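Local coordinates for putative major capsid protein (Cafeteriavirus-dependent mavirus, PDB 6G44) that probably forms the capsid shell of the virophage, as a double jelly-roll major capsid protein found here as a trimer, at residues N298-Y310 / F456-K469. Residues are numbered along the deposited sequence; the frame is centred on the assembly and turned at random.
Sequences NISSMCLNTKDPY and FVTPEAAGTGAHYK. With SO4 (sulfate ion), chain B; SO4 (sulfate ion), chain D.
Strand 298-305 pairs antiparallel with strand 464-482, the short segments running at 154°. Ser301 with Tyr468 and Cys303 with Ala466 are hydrogen-bonded pairs; Met302 lies opposite His467 in a non-hydrogen-bonded pair. On that face, the Met302 side chain bends back at chi2 (62°) and lays SD over one face of the His467 imidazole, 4.0 Å from the ring centroid. Met302 CE carries on to the backbone of Gly465, 3.4 Å from Gly465 C. His467 also meets the chain B sulfate, probably from the crystallisation liquor: its backbone N gives a 2.9 Å bond to O1.

Cys303 turns to the buried face. Its SG meets the edge of the Phe456 ring, 3.7 Å from CE2, while Thr458 CG2 sits over the centre of the Tyr468 ring.

Asn305 ties segment 298-310 to the 458-463 loop. Its CG stands anti to the carbonyl carbon, beside the backbone N, which carries ND2 to two loop carbonyls. ND2 gives a nearly straight bond (178°) to Glu460 O, 2.9 Å away and in the amide plane, and a more bent one to Thr458 O. OD1 takes a bond from water 2 and is bonded to His319. Water 1 bridges Cys303 O, Thr458 OG1 and Glu460 OE1. Pro309 CG packs 3.3 Å from Glu460 O.

The strand pair shares a sheet with strand 334-341, whose Val339 touches Phe456 and Tyr468. Phe456 and strand 319-328 belong to a second sheet. Cys303, Phe456 and Tyr468 meet between the two, consistent with a jelly-roll sandwich. Phe415 of helix 411-417 packs on Pro309 and Ala461.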
# COMPACT_ATOMS: atom_id res chain seq x y z
N ASN C 298 26.71 25.71 3.18
CA ASN C 298 25.59 26.28 3.90
C ASN C 298 25.75 27.78 3.98
O ASN C 298 26.85 28.32 3.84
CB ASN C 298 25.44 25.65 5.28
CG ASN C 298 26.58 25.99 6.20
OD1 ASN C 298 26.50 26.94 6.97
ND2 ASN C 298 27.66 25.23 6.11
N ILE C 299 24.62 28.46 4.14
CA ILE C 299 24.60 29.91 4.37
C ILE C 299 23.31 30.25 5.06
O ILE C 299 22.29 29.57 4.83
CB ILE C 299 24.79 30.69 3.06
CG1 ILE C 299 25.13 32.17 3.37
CG2 ILE C 299 23.59 30.56 2.13
CD1 ILE C 299 25.69 32.90 2.19
N SER C 300 23.32 31.27 5.91
CA SER C 300 22.13 31.65 6.66
C SER C 300 21.83 33.13 6.57
O SER C 300 22.68 33.92 6.15
CB SER C 300 22.28 31.23 8.13
OG SER C 300 23.30 31.99 8.76
N SER C 301 20.61 33.49 6.93
CA SER C 301 20.21 34.89 7.09
C SER C 301 19.09 34.98 8.11
O SER C 301 18.41 33.99 8.45
CB SER C 301 19.77 35.51 5.77
OG SER C 301 18.52 34.98 5.33
N MET C 302 18.91 36.20 8.62
CA MET C 302 17.75 36.53 9.42
C MET C 302 16.66 36.88 8.42
O MET C 302 16.78 37.84 7.68
CB MET C 302 18.05 37.74 10.34
CG MET C 302 16.87 38.18 11.21
SD MET C 302 16.36 36.88 12.35
CE MET C 302 15.10 37.70 13.32
N CYS C 303 15.59 36.08 8.43
CA CYS C 303 14.47 36.25 7.52
C CYS C 303 13.31 36.93 8.23
O CYS C 303 12.76 36.38 9.18
CB CYS C 303 14.03 34.87 6.99
SG CYS C 303 15.24 34.14 5.87
N LEU C 304 12.96 38.14 7.77
CA LEU C 304 11.90 38.96 8.39
C LEU C 304 10.70 38.94 7.50
O LEU C 304 10.81 39.24 6.31
CB LEU C 304 12.36 40.43 8.54
CG LEU C 304 13.63 40.72 9.35
CD1 LEU C 304 13.86 42.23 9.40
CD2 LEU C 304 13.54 40.14 10.75
N ASN C 305 9.55 38.59 8.07
CA ASN C 305 8.28 38.71 7.34
C ASN C 305 7.58 40.02 7.68
O ASN C 305 7.54 40.42 8.84
CB ASN C 305 7.39 37.51 7.64
CG ASN C 305 7.88 36.25 6.93
OD1 ASN C 305 8.67 36.31 5.99
ND2 ASN C 305 7.40 35.10 7.39
N THR C 306 7.04 40.64 6.64
CA THR C 306 6.24 41.86 6.72
C THR C 306 4.79 41.65 6.32
O THR C 306 3.96 42.52 6.58
CB THR C 306 6.85 42.94 5.82
OG1 THR C 306 6.74 42.54 4.46
CG2 THR C 306 8.31 43.19 6.19
N LYS C 307 4.47 40.52 5.69
CA LYS C 307 3.11 40.16 5.31
C LYS C 307 2.73 38.88 6.05
O LYS C 307 3.61 38.11 6.52
CB LYS C 307 3.03 40.02 3.79
CG LYS C 307 3.09 41.42 3.14
CD LYS C 307 3.39 41.40 1.68
CE LYS C 307 4.87 41.23 1.38
NZ LYS C 307 5.04 40.87 -0.06
N ASP C 308 1.44 38.68 6.23
CA ASP C 308 0.95 37.52 6.99
C ASP C 308 1.36 36.24 6.24
O ASP C 308 1.09 36.12 5.06
CB ASP C 308 -0.57 37.53 7.13
CG ASP C 308 -1.09 38.68 8.00
OD1 ASP C 308 -0.39 39.09 8.94
OD2 ASP C 308 -2.22 39.12 7.71
N PRO C 309 1.98 35.29 6.95
CA PRO C 309 2.30 34.04 6.25
C PRO C 309 1.04 33.25 5.89
O PRO C 309 1.07 32.46 4.95
CB PRO C 309 3.16 33.29 7.25
CG PRO C 309 2.72 33.80 8.60
CD PRO C 309 2.47 35.26 8.34
N TYR C 310 -0.06 33.50 6.60
CA TYR C 310 -1.37 32.87 6.33
C TYR C 310 -2.23 33.70 5.38
O TYR C 310 -3.40 33.38 5.16
CB TYR C 310 -2.11 32.63 7.65
CG TYR C 310 -2.30 33.90 8.48
CD1 TYR C 310 -3.34 34.79 8.20
CD2 TYR C 310 -1.43 34.20 9.52
CE1 TYR C 310 -3.48 35.94 8.96
CE2 TYR C 310 -1.57 35.37 10.28
CZ TYR C 310 -2.59 36.21 9.99
OH TYR C 310 -2.69 37.36 10.77
N PHE C 456 12.42 31.16 -1.03
CA PHE C 456 11.60 30.41 -0.09
C PHE C 456 10.74 31.29 0.77
O PHE C 456 11.02 32.48 0.97
CB PHE C 456 12.48 29.50 0.79
CG PHE C 456 13.52 30.25 1.58
CD1 PHE C 456 14.76 30.53 1.02
CD2 PHE C 456 13.25 30.69 2.87
CE1 PHE C 456 15.73 31.22 1.76
CE2 PHE C 456 14.21 31.36 3.61
CZ PHE C 456 15.44 31.64 3.03
N VAL C 457 9.70 30.67 1.30
CA VAL C 457 8.78 31.33 2.23
C VAL C 457 8.86 30.67 3.62
O VAL C 457 9.11 29.46 3.76
CB VAL C 457 7.32 31.31 1.72
CG1 VAL C 457 7.18 32.11 0.44
CG2 VAL C 457 6.80 29.88 1.51
N THR C 458 8.64 31.49 4.65
CA THR C 458 8.81 31.08 6.04
C THR C 458 7.53 31.34 6.82
O THR C 458 6.72 32.21 6.46
CB THR C 458 9.97 31.86 6.67
OG1 THR C 458 9.68 33.25 6.53
CG2 THR C 458 11.30 31.54 5.99
N PRO C 459 7.30 30.58 7.90
CA PRO C 459 6.05 30.67 8.64
C PRO C 459 5.94 31.75 9.72
O PRO C 459 4.89 31.82 10.37
CB PRO C 459 5.95 29.29 9.26
CG PRO C 459 7.36 28.95 9.57
CD PRO C 459 8.13 29.46 8.39
N GLU C 460 6.96 32.58 9.92
CA GLU C 460 6.89 33.56 11.00
C GLU C 460 5.84 34.66 10.74
O GLU C 460 5.57 35.04 9.60
CB GLU C 460 8.26 34.19 11.27
CG GLU C 460 9.18 33.31 12.11
CD GLU C 460 9.73 32.12 11.34
OE1 GLU C 460 9.93 32.24 10.12
OE2 GLU C 460 9.99 31.09 11.98
N ALA C 461 5.27 35.16 11.84
CA ALA C 461 4.30 36.23 11.79
C ALA C 461 4.85 37.48 11.14
O ALA C 461 6.07 37.76 11.18
CB ALA C 461 3.83 36.56 13.20
N ALA C 462 3.95 38.27 10.58
CA ALA C 462 4.30 39.60 10.10
C ALA C 462 4.86 40.41 11.26
O ALA C 462 4.35 40.33 12.38
CB ALA C 462 3.08 40.30 9.52
N GLY C 463 5.92 41.14 10.97
CA GLY C 463 6.64 41.90 11.99
C GLY C 463 7.58 41.12 12.89
O GLY C 463 8.06 41.66 13.89
N THR C 464 7.84 39.86 12.55
CA THR C 464 8.78 39.02 13.27
C THR C 464 9.66 38.32 12.22
O THR C 464 9.40 38.36 11.03
CB THR C 464 8.10 37.96 14.16
OG1 THR C 464 7.54 36.91 13.34
CG2 THR C 464 6.98 38.57 15.00
N GLY C 465 10.70 37.67 12.72
CA GLY C 465 11.58 36.90 11.87
C GLY C 465 12.31 35.85 12.64
O GLY C 465 12.14 35.70 13.85
N ALA C 466 13.15 35.11 11.92
CA ALA C 466 13.94 34.04 12.49
C ALA C 466 15.03 33.67 11.52
O ALA C 466 14.94 34.01 10.35
CB ALA C 466 13.09 32.83 12.79
N HIS C 467 16.08 33.04 12.02
CA HIS C 467 17.20 32.64 11.19
C HIS C 467 16.90 31.33 10.46
O HIS C 467 16.43 30.38 11.09
CB HIS C 467 18.47 32.45 12.02
CG HIS C 467 19.17 33.73 12.36
ND1 HIS C 467 18.93 34.42 13.53
CD2 HIS C 467 20.10 34.45 11.68
CE1 HIS C 467 19.68 35.51 13.56
NE2 HIS C 467 20.41 35.54 12.45
N TYR C 468 17.20 31.32 9.16
CA TYR C 468 17.08 30.13 8.28
C TYR C 468 18.40 29.84 7.62
O TYR C 468 19.16 30.76 7.26
CB TYR C 468 15.96 30.31 7.21
CG TYR C 468 14.60 30.12 7.84
CD1 TYR C 468 14.03 31.13 8.59
CD2 TYR C 468 13.93 28.90 7.77
CE1 TYR C 468 12.82 30.95 9.25
CE2 TYR C 468 12.71 28.71 8.41
CZ TYR C 468 12.17 29.74 9.15
OH TYR C 468 11.00 29.51 9.78
N LYS C 469 18.69 28.55 7.45
CA LYS C 469 19.94 28.08 6.88
C LYS C 469 19.67 27.25 5.62
O LYS C 469 19.02 26.21 5.69
CB LYS C 469 20.71 27.27 7.89
CG LYS C 469 22.05 26.76 7.40
CD LYS C 469 22.71 25.83 8.41
CE LYS C 469 23.33 26.60 9.56
NZ LYS C 469 24.18 25.72 10.40
S SO4 B . 16.87 32.74 15.70
O1 SO4 B . 15.68 32.91 14.88
O2 SO4 B . 17.71 33.96 15.66
O3 SO4 B . 17.70 31.60 15.18
O4 SO4 B . 16.44 32.43 17.08
S SO4 D . 9.06 40.49 -0.73
O1 SO4 D . 7.82 41.26 -0.51
O2 SO4 D . 10.04 41.25 -1.53
O3 SO4 D . 9.67 40.25 0.60
O4 SO4 D . 8.72 39.24 -1.48
O HOH W 1 10.76 34.35 8.74
O HOH W 2 8.11 34.23 3.93
O HOH W 3 1.15 37.50 10.72